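Alpha-L-rhamnosidase (Klebsiella oxytoca, PDB 4XHC) releases terminal alpha-L-rhamnose from glycosides by hydrolysis, as a two-domain enzyme of glycoside hydrolase family 78. Local coordinates at residues 96-101 and 172-177; 101-106 and 194-199. All coordinates share one frame; numbering follows the deposited sequence.

Contact 1: 96-101 and 172-177; sequences IIDFGS and CFRYLK
Asp-98 and Arg-174 form a salt bridge where both segments turn a corner, at 100-101 and at 174. The guanidinium grips the carboxylate side-on: NE donates to OD1 of Asp-98 at 2.9 Å, while NH2 of Arg-174 reaches the syn lone pair of Asp-98 OD2 at 3.1 Å. The two flat groups are nearly coplanar, with 24° between their planes. Arg-174 gets there by an extended chain, CG lying anti to the backbone N (chi1 173°). From the opposite face of the carboxylate, Gly-100 N donates to Asp-98 OD1 over 2.8 Å, closing an Asx turn. The guanidinium lies between Gly-100 O over one face and Tyr-175 OH over the other, and its NH1 makes a second salt bridge, with Asp-502.

Among the aromatic groups, Phe-173 directs its edge at the face of Phe-99 in a T-shaped stack, centroids 5.2 Å apart and planes at 89°. Leu-176 CB approaches the Phe-99 ring obliquely, 4.0 Å from CE1.

The backbones pair antiparallel. Ile-97 and Leu-176 exchange two hydrogen bonds, and Phe-99 N donates to Arg-174 O at 3.0 Å. Arg-174 and Tyr-175 both face Gly-129 as a classic beta bulge. Strands 94-99 and 175-182 are neighbours within an antiparallel sheet, flanked by 59-65 and 122-129, while Phe-99 and Phe-173 pack against Val-196 of strand 187-200.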
loop_
_atom_site.group_PDB
_atom_site.type_symbol
_atom_site.label_atom_id
_atom_site.label_comp_id
_atom_site.label_asym_id
_atom_site.label_seq_id
_atom_site.Cartn_x
_atom_site.Cartn_y
_atom_site.Cartn_z
ATOM N N ILE A 96 1.209 14.925 12.593
ATOM C CA ILE A 96 2.506 15.057 11.932
ATOM C C ILE A 96 3.628 14.873 12.948
ATOM O O ILE A 96 3.694 15.599 13.941
ATOM C CB ILE A 96 2.671 16.416 11.253
ATOM C CG1 ILE A 96 1.615 16.591 10.157
ATOM C CG2 ILE A 96 4.074 16.517 10.663
ATOM C CD1 ILE A 96 1.530 17.996 9.607
ATOM N N ILE A 97 4.495 13.896 12.679
ATOM C CA ILE A 97 5.634 13.575 13.531
ATOM C C ILE A 97 6.910 14.242 13.000
ATOM O O ILE A 97 7.336 13.986 11.864
ATOM C CB ILE A 97 5.884 12.048 13.583
ATOM C CG1 ILE A 97 4.599 11.254 13.865
ATOM C CG2 ILE A 97 6.943 11.710 14.623
ATOM C CD1 ILE A 97 4.055 11.411 15.255
ATOM N N ASP A 98 7.508 15.113 13.813
ATOM C CA ASP A 98 8.798 15.730 13.492
ATOM C C ASP A 98 9.895 14.837 14.029
ATOM O O ASP A 98 9.970 14.633 15.239
ATOM C CB ASP A 98 8.897 17.119 14.138
ATOM C CG ASP A 98 10.151 17.885 13.731
ATOM O OD1 ASP A 98 11.029 17.344 13.020
ATOM O OD2 ASP A 98 10.255 19.059 14.138
ATOM N N PHE A 99 10.741 14.313 13.136
ATOM C CA PHE A 99 11.874 13.473 13.554
ATOM C C PHE A 99 13.107 14.273 13.983
ATOM O O PHE A 99 14.026 13.710 14.565
ATOM C CB PHE A 99 12.242 12.440 12.485
ATOM C CG PHE A 99 11.413 11.190 12.552
ATOM C CD1 PHE A 99 10.091 11.191 12.134
ATOM C CD2 PHE A 99 11.941 10.015 13.057
ATOM C CE1 PHE A 99 9.318 10.037 12.206
ATOM C CE2 PHE A 99 11.175 8.855 13.129
ATOM C CZ PHE A 99 9.863 8.867 12.700
ATOM N N GLY A 100 13.126 15.577 13.721
ATOM C CA GLY A 100 14.156 16.455 14.303
ATOM C C GLY A 100 15.373 16.712 13.427
ATOM O O GLY A 100 15.985 17.762 13.526
ATOM N N SER A 101 15.736 15.745 12.589
ATOM C CA SER A 101 16.788 15.920 11.586
ATOM C C SER A 101 16.364 15.219 10.281
ATOM O O SER A 101 15.220 14.776 10.136
ATOM C CB SER A 101 18.123 15.366 12.100
ATOM O OG SER A 101 19.218 15.878 11.351
ATOM N N CYS A 172 13.318 8.793 2.712
ATOM C CA CYS A 172 14.207 9.889 3.053
ATOM C C CYS A 172 13.339 11.017 3.532
ATOM O O CYS A 172 12.554 11.551 2.766
ATOM C CB CYS A 172 14.986 10.329 1.823
ATOM S SG CYS A 172 16.017 11.789 2.083
ATOM N N PHE A 173 13.448 11.380 4.799
ATOM C CA PHE A 173 12.485 12.313 5.363
ATOM C C PHE A 173 12.918 12.955 6.667
ATOM O O PHE A 173 13.806 12.472 7.356
ATOM C CB PHE A 173 11.150 11.592 5.601
ATOM C CG PHE A 173 11.230 10.481 6.614
ATOM C CD1 PHE A 173 11.720 9.234 6.256
ATOM C CD2 PHE A 173 10.825 10.683 7.922
ATOM C CE1 PHE A 173 11.807 8.205 7.182
ATOM C CE2 PHE A 173 10.906 9.661 8.850
ATOM C CZ PHE A 173 11.396 8.420 8.480
ATOM N N ARG A 174 12.256 14.060 6.985
ATOM C CA ARG A 174 12.237 14.591 8.334
ATOM C C ARG A 174 10.838 14.497 8.984
ATOM O O ARG A 174 10.727 14.189 10.175
ATOM C CB ARG A 174 12.713 16.032 8.343
ATOM C CG ARG A 174 12.546 16.639 9.715
ATOM C CD ARG A 174 13.322 17.910 9.924
ATOM N NE ARG A 174 12.872 18.526 11.163
ATOM C CZ ARG A 174 13.398 19.617 11.693
ATOM N NH1 ARG A 174 14.424 20.224 11.113
ATOM N NH2 ARG A 174 12.898 20.090 12.818
ATOM N N TYR A 175 9.786 14.791 8.216
ATOM C CA TYR A 175 8.416 14.761 8.736
ATOM C C TYR A 175 7.675 13.538 8.227
ATOM O O TYR A 175 7.914 13.076 7.102
ATOM C CB TYR A 175 7.650 16.037 8.369
ATOM C CG TYR A 175 8.328 17.278 8.872
ATOM C CD1 TYR A 175 8.117 17.746 10.165
ATOM C CD2 TYR A 175 9.218 17.973 8.059
ATOM C CE1 TYR A 175 8.762 18.884 10.629
ATOM C CE2 TYR A 175 9.873 19.105 8.513
ATOM C CZ TYR A 175 9.638 19.556 9.791
ATOM O OH TYR A 175 10.302 20.677 10.206
ATOM N N LEU A 176 6.781 13.029 9.073
ATOM C CA LEU A 176 5.936 11.892 8.757
ATOM C C LEU A 176 4.494 12.208 9.152
ATOM O O LEU A 176 4.204 12.438 10.315
ATOM C CB LEU A 176 6.414 10.653 9.516
ATOM C CG LEU A 176 5.428 9.480 9.563
ATOM C CD1 LEU A 176 5.125 8.983 8.156
ATOM C CD2 LEU A 176 5.964 8.349 10.420
ATOM N N LYS A 177 3.592 12.199 8.180
ATOM C CA LYS A 177 2.178 12.360 8.461
ATOM C C LYS A 177 1.549 10.997 8.572
ATOM O O LYS A 177 1.781 10.145 7.725
ATOM C CB LYS A 177 1.493 13.127 7.344
ATOM C CG LYS A 177 0.005 13.348 7.560
ATOM C CD LYS A 177 -0.521 14.402 6.600
ATOM C CE LYS A 177 -2.031 14.452 6.630
ATOM N NZ LYS A 177 -2.527 15.402 5.605
#

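Contact 2: 101-106 and 194-199; sequences SHYVGY and IEVNAV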
loop_
_atom_site.group_PDB
_atom_site.type_symbol
_atom_site.label_atom_id
_atom_site.label_comp_id
_atom_site.label_asym_id
_atom_site.label_seq_id
_atom_site.Cartn_x
_atom_site.Cartn_y
_atom_site.Cartn_z
ATOM N N SER A 101 15.736 15.745 12.589
ATOM C CA SER A 101 16.788 15.920 11.586
ATOM C C SER A 101 16.364 15.219 10.281
ATOM O O SER A 101 15.220 14.776 10.136
ATOM C CB SER A 101 18.123 15.366 12.100
ATOM O OG SER A 101 19.218 15.878 11.351
ATOM N N HIS A 102 17.289 15.129 9.334
ATOM C CA HIS A 102 17.036 14.505 8.045
ATOM C C HIS A 102 17.555 13.073 8.094
ATOM O O HIS A 102 18.734 12.857 8.359
ATOM C CB HIS A 102 17.774 15.292 6.969
ATOM C CG HIS A 102 17.506 14.817 5.580
ATOM N ND1 HIS A 102 16.514 15.361 4.796
ATOM C CD2 HIS A 102 18.105 13.865 4.827
ATOM C CE1 HIS A 102 16.508 14.757 3.622
ATOM N NE2 HIS A 102 17.463 13.843 3.616
ATOM N N TYR A 103 16.684 12.098 7.843
ATOM C CA TYR A 103 17.071 10.693 7.934
ATOM C C TYR A 103 16.792 9.925 6.639
ATOM O O TYR A 103 15.881 10.254 5.880
ATOM C CB TYR A 103 16.349 10.012 9.100
ATOM C CG TYR A 103 16.734 10.541 10.463
ATOM C CD1 TYR A 103 17.895 10.115 11.100
ATOM C CD2 TYR A 103 15.926 11.454 11.127
ATOM C CE1 TYR A 103 18.237 10.592 12.357
ATOM C CE2 TYR A 103 16.261 11.937 12.382
ATOM C CZ TYR A 103 17.416 11.505 12.995
ATOM O OH TYR A 103 17.735 11.995 14.242
ATOM N N VAL A 104 17.604 8.901 6.406
ATOM C CA VAL A 104 17.420 7.977 5.307
ATOM C C VAL A 104 17.327 6.611 5.926
ATOM O O VAL A 104 18.266 6.184 6.590
ATOM C CB VAL A 104 18.638 7.972 4.381
ATOM C CG1 VAL A 104 18.408 7.027 3.213
ATOM C CG2 VAL A 104 18.942 9.383 3.912
ATOM N N GLY A 105 16.224 5.907 5.720
ATOM C CA GLY A 105 16.104 4.598 6.332
ATOM C C GLY A 105 14.729 3.972 6.347
ATOM O O GLY A 105 13.872 4.285 5.529
ATOM N N TYR A 106 14.527 3.081 7.310
ATOM C CA TYR A 106 13.362 2.223 7.333
ATOM C C TYR A 106 12.517 2.521 8.559
ATOM O O TYR A 106 13.050 2.652 9.659
ATOM C CB TYR A 106 13.834 0.771 7.301
ATOM C CG TYR A 106 14.657 0.483 6.061
ATOM C CD1 TYR A 106 16.049 0.643 6.061
ATOM C CD2 TYR A 106 14.040 0.095 4.868
ATOM C CE1 TYR A 106 16.802 0.405 4.918
ATOM C CE2 TYR A 106 14.788 -0.156 3.723
ATOM C CZ TYR A 106 16.164 0.001 3.752
ATOM O OH TYR A 106 16.886 -0.242 2.613
ATOM N N ILE A 194 7.379 4.524 17.800
ATOM C CA ILE A 194 7.720 4.855 16.428
ATOM C C ILE A 194 9.200 5.190 16.349
ATOM O O ILE A 194 9.696 5.980 17.145
ATOM C CB ILE A 194 6.918 6.062 15.916
ATOM C CG1 ILE A 194 5.412 5.828 16.110
ATOM C CG2 ILE A 194 7.249 6.327 14.447
ATOM C CD1 ILE A 194 4.518 6.889 15.500
ATOM N N GLU A 195 9.901 4.595 15.390
ATOM C CA GLU A 195 11.310 4.903 15.186
ATOM C C GLU A 195 11.709 4.735 13.729
ATOM O O GLU A 195 11.013 4.080 12.958
ATOM C CB GLU A 195 12.200 4.044 16.097
ATOM C CG GLU A 195 12.178 2.549 15.806
ATOM C CD GLU A 195 13.087 1.741 16.736
ATOM O OE1 GLU A 195 13.574 2.294 17.750
ATOM O OE2 GLU A 195 13.317 0.543 16.451
ATOM N N VAL A 196 12.827 5.361 13.367
ATOM C CA VAL A 196 13.454 5.183 12.053
ATOM C C VAL A 196 14.806 4.501 12.219
ATOM O O VAL A 196 15.589 4.872 13.092
ATOM C CB VAL A 196 13.597 6.516 11.277
ATOM C CG1 VAL A 196 14.549 7.484 11.961
ATOM C CG2 VAL A 196 14.056 6.253 9.857
ATOM N N ASN A 197 15.042 3.473 11.409
ATOM C CA ASN A 197 16.334 2.791 11.346
ATOM C C ASN A 197 17.171 3.406 10.222
ATOM O O ASN A 197 16.975 3.084 9.054
ATOM C CB ASN A 197 16.141 1.287 11.097
ATOM C CG ASN A 197 15.658 0.535 12.321
ATOM O OD1 ASN A 197 14.465 0.281 12.483
ATOM N ND2 ASN A 197 16.590 0.164 13.186
ATOM N N ALA A 198 18.091 4.299 10.578
ATOM C CA ALA A 198 18.840 5.086 9.585
ATOM C C ALA A 198 20.066 4.342 9.061
ATOM O O ALA A 198 20.753 3.642 9.809
ATOM C CB ALA A 198 19.258 6.418 10.178
ATOM N N VAL A 199 20.345 4.514 7.775
ATOM C CA VAL A 199 21.444 3.812 7.124
ATOM C C VAL A 199 22.394 4.763 6.419
ATOM O O VAL A 199 21.993 5.832 5.962
ATOM C CB VAL A 199 20.948 2.754 6.097
ATOM C CG1 VAL A 199 20.253 1.604 6.808
ATOM C CG2 VAL A 199 20.036 3.376 5.033
#
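Tyr-103 presents one face of its ring to Val-196, whose CG1 lies 4.0 Å from Tyr-103 CG, displaced toward the rim of the ring. Ala-198 CB approaches the same ring obliquely at CD1, and the ring of His-55 on strand 51-55 also meets it, the two planes inclined at about 35°. The Tyr-106 ring is met at its edge: with CG anti to the carbonyl carbon (chi1 -59°), CE1 of Tyr-106 comes within 4.1 Å of Val-199 CG1, the two side chains crossing at about a right angle. The Tyr-106 and Asn-197 side chains start on the same face of the sheet.

The backbone turns a corner at Gly-105, passing from short strand 102-104 into strand 106-115, which runs antiparallel to 187-200 in one of the two antiparallel sheets of a sandwich-like N-terminal domain. Strand 102-104 itself crosses 194-199 at 78°, outside this regular pairing. Tyr-106 and Asn-197 are a hydrogen-bonded pair: Asn-197 N donates almost straight to Tyr-106 O at 2.8 Å, whereas Tyr-106 N reaches Asn-197 O at 3.0 Å from above the carbonyl plane. Gly-105 and Ala-198 form the adjoining non-hydrogen-bonded pair, with a CA-H...O contact from Gly-105 CA to Asn-197 O at 3.2 Å. On the other side of the corner, Val-199 N donates to Val-104 O over 2.9 Å. Strand 51-55 flanks 187-200, and Val-104 also touches Asn-229 of helix 214-230.

Contacts 1 and 2 lie with centres about 9 Å apart in the N-terminal family 78 region and share Ser-101. Their segments alternate along the chain: 96-101 leads through the corner into 101-106, and 172-177 precedes 194-199. Contact 1 lies mainly in the sheet containing strands 94-99 and 175-182; contact 2 joins the end of 102-104 and the start of 106-115 to 187-200. The short pair 102-104 and 171-173 connects them, with a probable hydrogen bond from Phe-173 N to Tyr-103 O. Side chains of the two contacts meet between the sheets. The two corner-turning segments, 96-106 and 172-177, thus tie the layers of this beta-rich region together.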